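Local atomic coordinates of putative transcriptional coactivator P15 (Enterobacteria phage t5, PDB entry 4BG7), a protein that is a phage homolog of the eukaryotic coactivator PC4, probably binds DNA and is implicated in recombination-dependent DNA replication. Residues 9-14 / 40-46. Sequence-based numbering, arbitrary orientation.
Sequences YEGHVD and YMGIRYW
Tyr9 and Arg44 form the tight half of this contact, a worked example of a turn and the start of the strand that follows clamped onto a sheet by one ring and one guanidinium. The Tyr9 ring lies over the strand, one face covered by Arg44 CB, a CH-pi contact 4.0 Å from the ring centroid, while its CE1 edge meets Ile43 O at 3.1 Å. Tyr9 OH comes down on the Gly42 backbone, 3.3 Å from its C; a water bonded to this hydroxyl also gives a weak bond to Tyr40 O. Arg44 leaves with CG anti to its backbone N (chi1 -177°) and bends at chi3, laying a guanidinium face against Tyr9 CD2. In a side-on salt bridge, NE and NH2 both grip Asp14 OD1, each at 2.9 Å; NH1 bonds Thr57 O. Farther along, packing gives way to water: one bridges Asp14 OD2 and Trp46 NE1, whereas Glu10 and Gly11 are exposed. His12 and Tyr40 make an offset edge-to-face pair, CE1 nearing CD2; His12 ND1 bonds Ser33 OG. This N-terminal turn, leading into strand 13-23, folds over the four-stranded antiparallel sheet, Tyr9 also touching Thr31 and Ser62, while Met41, on the strand's other side, packs against helix 67-83.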
ATOM      1  N   TYR A   9      -6.380  -8.351 -10.747  1.00 21.48           N
ATOM      2  CA  TYR A   9      -5.786  -9.569 -10.266  1.00 21.96           C
ATOM      3  C   TYR A   9      -6.036 -10.815 -11.117  1.00 24.33           C
ATOM      4  O   TYR A   9      -5.840 -11.937 -10.637  1.00 20.83           O
ATOM      5  CB  TYR A   9      -6.251  -9.823  -8.844  1.00 23.69           C
ATOM      6  CG  TYR A   9      -5.412  -9.073  -7.803  1.00 23.38           C
ATOM      7  CD1 TYR A   9      -5.718  -7.734  -7.392  1.00 23.66           C
ATOM      8  CD2 TYR A   9      -4.361  -9.707  -7.181  1.00 23.00           C
ATOM      9  CE1 TYR A   9      -4.943  -7.082  -6.438  1.00 22.25           C
ATOM     10  CE2 TYR A   9      -3.604  -9.047  -6.203  1.00 22.13           C
ATOM     11  CZ  TYR A   9      -3.907  -7.731  -5.833  1.00 21.64           C
ATOM     12  OH  TYR A   9      -3.040  -7.201  -4.844  1.00 22.81           O
ATOM     13  N   GLU A  10      -6.430 -10.621 -12.379  1.00 25.08           N
ATOM     14  CA  GLU A  10      -6.497 -11.750 -13.327  1.00 28.41           C
ATOM     15  C   GLU A  10      -5.184 -12.519 -13.419  1.00 26.66           C
ATOM     16  O   GLU A  10      -4.121 -11.952 -13.679  1.00 27.08           O
ATOM     17  CB  GLU A  10      -6.964 -11.269 -14.711  1.00 31.93           C
ATOM     18  CG  GLU A  10      -8.345 -10.652 -14.620  1.00 39.75           C
ATOM     19  CD  GLU A  10      -9.095 -10.493 -15.924  1.00 48.74           C
ATOM     20  OE1 GLU A  10      -8.606 -10.939 -16.996  1.00 49.10           O
ATOM     21  OE2 GLU A  10     -10.191  -9.894 -15.829  1.00 44.79           O
ATOM     22  N   GLY A  11      -5.261 -13.824 -13.196  1.00 30.05           N
ATOM     23  CA  GLY A  11      -4.084 -14.692 -13.247  1.00 32.88           C
ATOM     24  C   GLY A  11      -3.236 -14.724 -11.959  1.00 34.86           C
ATOM     25  O   GLY A  11      -2.243 -15.430 -11.901  1.00 36.66           O
ATOM     26  N   HIS A  12      -3.620 -13.966 -10.930  1.00 30.77           N
ATOM     27  CA  HIS A  12      -2.837 -13.910  -9.691  1.00 27.52           C
ATOM     28  C   HIS A  12      -3.362 -14.917  -8.746  1.00 27.68           C
ATOM     29  O   HIS A  12      -4.580 -15.105  -8.629  1.00 26.86           O
ATOM     30  CB  HIS A  12      -2.982 -12.527  -9.002  1.00 23.99           C
ATOM     31  CG  HIS A  12      -2.211 -11.423  -9.654  1.00 23.67           C
ATOM     32  ND1 HIS A  12      -1.197 -10.783  -9.023  1.00 23.28           N
ATOM     33  CD2 HIS A  12      -2.331 -10.828 -10.919  1.00 22.08           C
ATOM     34  CE1 HIS A  12      -0.679  -9.873  -9.831  1.00 24.67           C
ATOM     35  NE2 HIS A  12      -1.384  -9.869 -10.990  1.00 24.45           N
ATOM     36  N   VAL A  13      -2.461 -15.485  -7.967  1.00 28.52           N
ATOM     37  CA  VAL A  13      -2.817 -16.325  -6.840  1.00 26.73           C
ATOM     38  C   VAL A  13      -2.222 -15.664  -5.552  1.00 23.90           C
ATOM     39  O   VAL A  13      -1.036 -15.401  -5.512  1.00 27.66           O
ATOM     40  CB  VAL A  13      -2.263 -17.795  -7.031  1.00 28.31           C
ATOM     41  CG1 VAL A  13      -2.320 -18.563  -5.737  1.00 29.74           C
ATOM     42  CG2 VAL A  13      -3.028 -18.543  -8.153  1.00 31.85           C
ATOM     43  N   ASP A  14      -3.039 -15.493  -4.532  1.00 25.00           N
ATOM     44  CA  ASP A  14      -2.603 -14.928  -3.260  1.00 26.76           C
ATOM     45  C   ASP A  14      -1.670 -15.894  -2.522  1.00 32.90           C
ATOM     46  O   ASP A  14      -1.924 -17.113  -2.395  1.00 34.49           O
ATOM     47  CB  ASP A  14      -3.772 -14.690  -2.322  1.00 27.11           C
ATOM     48  CG  ASP A  14      -4.644 -13.551  -2.731  1.00 25.12           C
ATOM     49  OD1 ASP A  14      -4.391 -12.883  -3.753  1.00 27.68           O
ATOM     50  OD2 ASP A  14      -5.593 -13.339  -1.983  1.00 28.82           O
ATOM     51  N   TYR A  40       4.017  -9.717  -6.301  1.00 23.42           N
ATOM     52  CA  TYR A  40       3.440  -8.403  -6.292  1.00 21.65           C
ATOM     53  C   TYR A  40       2.779  -8.139  -4.963  1.00 22.29           C
ATOM     54  O   TYR A  40       2.288  -9.084  -4.301  1.00 23.99           O
ATOM     55  CB  TYR A  40       2.326  -8.353  -7.355  1.00 22.59           C
ATOM     56  CG  TYR A  40       2.946  -8.520  -8.705  1.00 22.37           C
ATOM     57  CD1 TYR A  40       3.428  -7.435  -9.390  1.00 24.28           C
ATOM     58  CD2 TYR A  40       3.116  -9.771  -9.234  1.00 23.98           C
ATOM     59  CE1 TYR A  40       4.078  -7.602 -10.627  1.00 28.73           C
ATOM     60  CE2 TYR A  40       3.700  -9.950 -10.495  1.00 29.33           C
ATOM     61  CZ  TYR A  40       4.204  -8.886 -11.170  1.00 26.83           C
ATOM     62  OH  TYR A  40       4.803  -9.083 -12.421  1.00 30.41           O
ATOM     63  N   MET A  41       2.814  -6.866  -4.556  1.00 23.12           N
ATOM     64  CA  MET A  41       2.030  -6.409  -3.412  1.00 22.29           C
ATOM     65  C   MET A  41       1.015  -5.388  -3.855  1.00 20.97           C
ATOM     66  O   MET A  41       1.267  -4.550  -4.701  1.00 23.99           O
ATOM     67  CB  MET A  41       2.873  -5.818  -2.251  1.00 25.50           C
ATOM     68  CG  MET A  41       3.844  -4.740  -2.621  1.00 28.62           C
ATOM     69  SD  MET A  41       4.552  -3.872  -1.182  1.00 30.73           S
ATOM     70  CE  MET A  41       5.870  -3.046  -2.027  1.00 31.96           C
ATOM     71  N   GLY A  42      -0.152  -5.447  -3.232  1.00 22.11           N
ATOM     72  CA  GLY A  42      -1.212  -4.507  -3.577  1.00 20.79           C
ATOM     73  C   GLY A  42      -2.478  -4.674  -2.764  1.00 20.76           C
ATOM     74  O   GLY A  42      -2.458  -5.242  -1.668  1.00 19.83           O
ATOM     75  N   ILE A  43      -3.589  -4.197  -3.310  1.00 19.88           N
ATOM     76  CA  ILE A  43      -4.859  -4.332  -2.614  1.00 20.68           C
ATOM     77  C   ILE A  43      -5.814  -5.150  -3.477  1.00 21.58           C
ATOM     78  O   ILE A  43      -6.037  -4.778  -4.602  1.00 21.76           O
ATOM     79  CB  ILE A  43      -5.455  -2.946  -2.398  1.00 22.22           C
ATOM     80  CG1 ILE A  43      -4.666  -2.178  -1.349  1.00 21.42           C
ATOM     81  CG2 ILE A  43      -6.939  -3.031  -2.048  1.00 27.53           C
ATOM     82  CD1 ILE A  43      -4.304  -2.790  -0.012  1.00 19.72           C
ATOM     83  N   ARG A  44      -6.290  -6.289  -2.978  1.00 20.03           N
ATOM     84  CA  ARG A  44      -7.321  -7.068  -3.684  1.00 22.17           C
ATOM     85  C   ARG A  44      -8.630  -6.818  -2.988  1.00 24.60           C
ATOM     86  O   ARG A  44      -8.684  -6.845  -1.747  1.00 28.33           O
ATOM     87  CB  ARG A  44      -7.018  -8.572  -3.621  1.00 20.08           C
ATOM     88  CG  ARG A  44      -8.026  -9.383  -4.414  1.00 18.99           C
ATOM     89  CD  ARG A  44      -7.966 -10.844  -4.106  1.00 21.17           C
ATOM     90  NE  ARG A  44      -6.836 -11.575  -4.732  1.00 22.10           N
ATOM     91  CZ  ARG A  44      -6.844 -12.143  -5.929  1.00 23.08           C
ATOM     92  NH1 ARG A  44      -7.874 -12.003  -6.735  1.00 23.03           N
ATOM     93  NH2 ARG A  44      -5.763 -12.832  -6.319  1.00 27.69           N
ATOM     94  N   TYR A  45      -9.690  -6.576  -3.751  1.00 26.87           N
ATOM     95  CA  TYR A  45     -11.028  -6.358  -3.128  1.00 27.40           C
ATOM     96  C   TYR A  45     -11.815  -7.660  -2.891  1.00 27.25           C
ATOM     97  O   TYR A  45     -11.973  -8.457  -3.817  1.00 27.17           O
ATOM     98  CB  TYR A  45     -11.868  -5.406  -3.947  1.00 29.05           C
ATOM     99  CG  TYR A  45     -11.304  -4.004  -3.903  1.00 34.10           C
ATOM    100  CD1 TYR A  45     -11.467  -3.214  -2.766  1.00 39.80           C
ATOM    101  CD2 TYR A  45     -10.517  -3.499  -4.936  1.00 35.28           C
ATOM    102  CE1 TYR A  45     -10.934  -1.924  -2.709  1.00 41.55           C
ATOM    103  CE2 TYR A  45      -9.961  -2.217  -4.866  1.00 34.38           C
ATOM    104  CZ  TYR A  45     -10.164  -1.452  -3.735  1.00 39.37           C
ATOM    105  OH  TYR A  45      -9.632  -0.185  -3.630  1.00 43.73           O
ATOM    106  N   TRP A  46     -12.273  -7.861  -1.659  1.00 26.43           N
ATOM    107  CA  TRP A  46     -13.289  -8.872  -1.341  1.00 26.18           C
ATOM    108  C   TRP A  46     -14.665  -8.257  -1.221  1.00 29.42           C
ATOM    109  O   TRP A  46     -14.792  -7.144  -0.709  1.00 31.70           O
ATOM    110  CB  TRP A  46     -12.890  -9.594  -0.129  1.00 30.14           C
ATOM    111  CG  TRP A  46     -11.582 -10.329  -0.291  1.00 26.50           C
ATOM    112  CD1 TRP A  46     -10.395  -9.795  -0.751  1.00 26.89           C
ATOM    113  CD2 TRP A  46     -11.252 -11.669   0.101  1.00 29.68           C
ATOM    114  NE1 TRP A  46      -9.414 -10.697  -0.718  1.00 26.60           N
ATOM    115  CE2 TRP A  46      -9.855 -11.859  -0.256  1.00 29.57           C
ATOM    116  CE3 TRP A  46     -11.964 -12.741   0.615  1.00 33.29           C
ATOM    117  CZ2 TRP A  46      -9.188 -13.059  -0.038  1.00 29.81           C
ATOM    118  CZ3 TRP A  46     -11.303 -13.939   0.827  1.00 34.20           C
ATOM    119  CH2 TRP A  46      -9.943 -14.098   0.532  1.00 36.27           C
TER
HETATM  120  O   HOH W   1      -0.692  -8.402  -4.840  1.00 25.00           O
HETATM  121  O   HOH W   2      -7.589 -13.416  -9.200  1.00 28.63           O
HETATM  122  O   HOH W   3      -6.386 -11.010  -0.800  1.00 22.54           O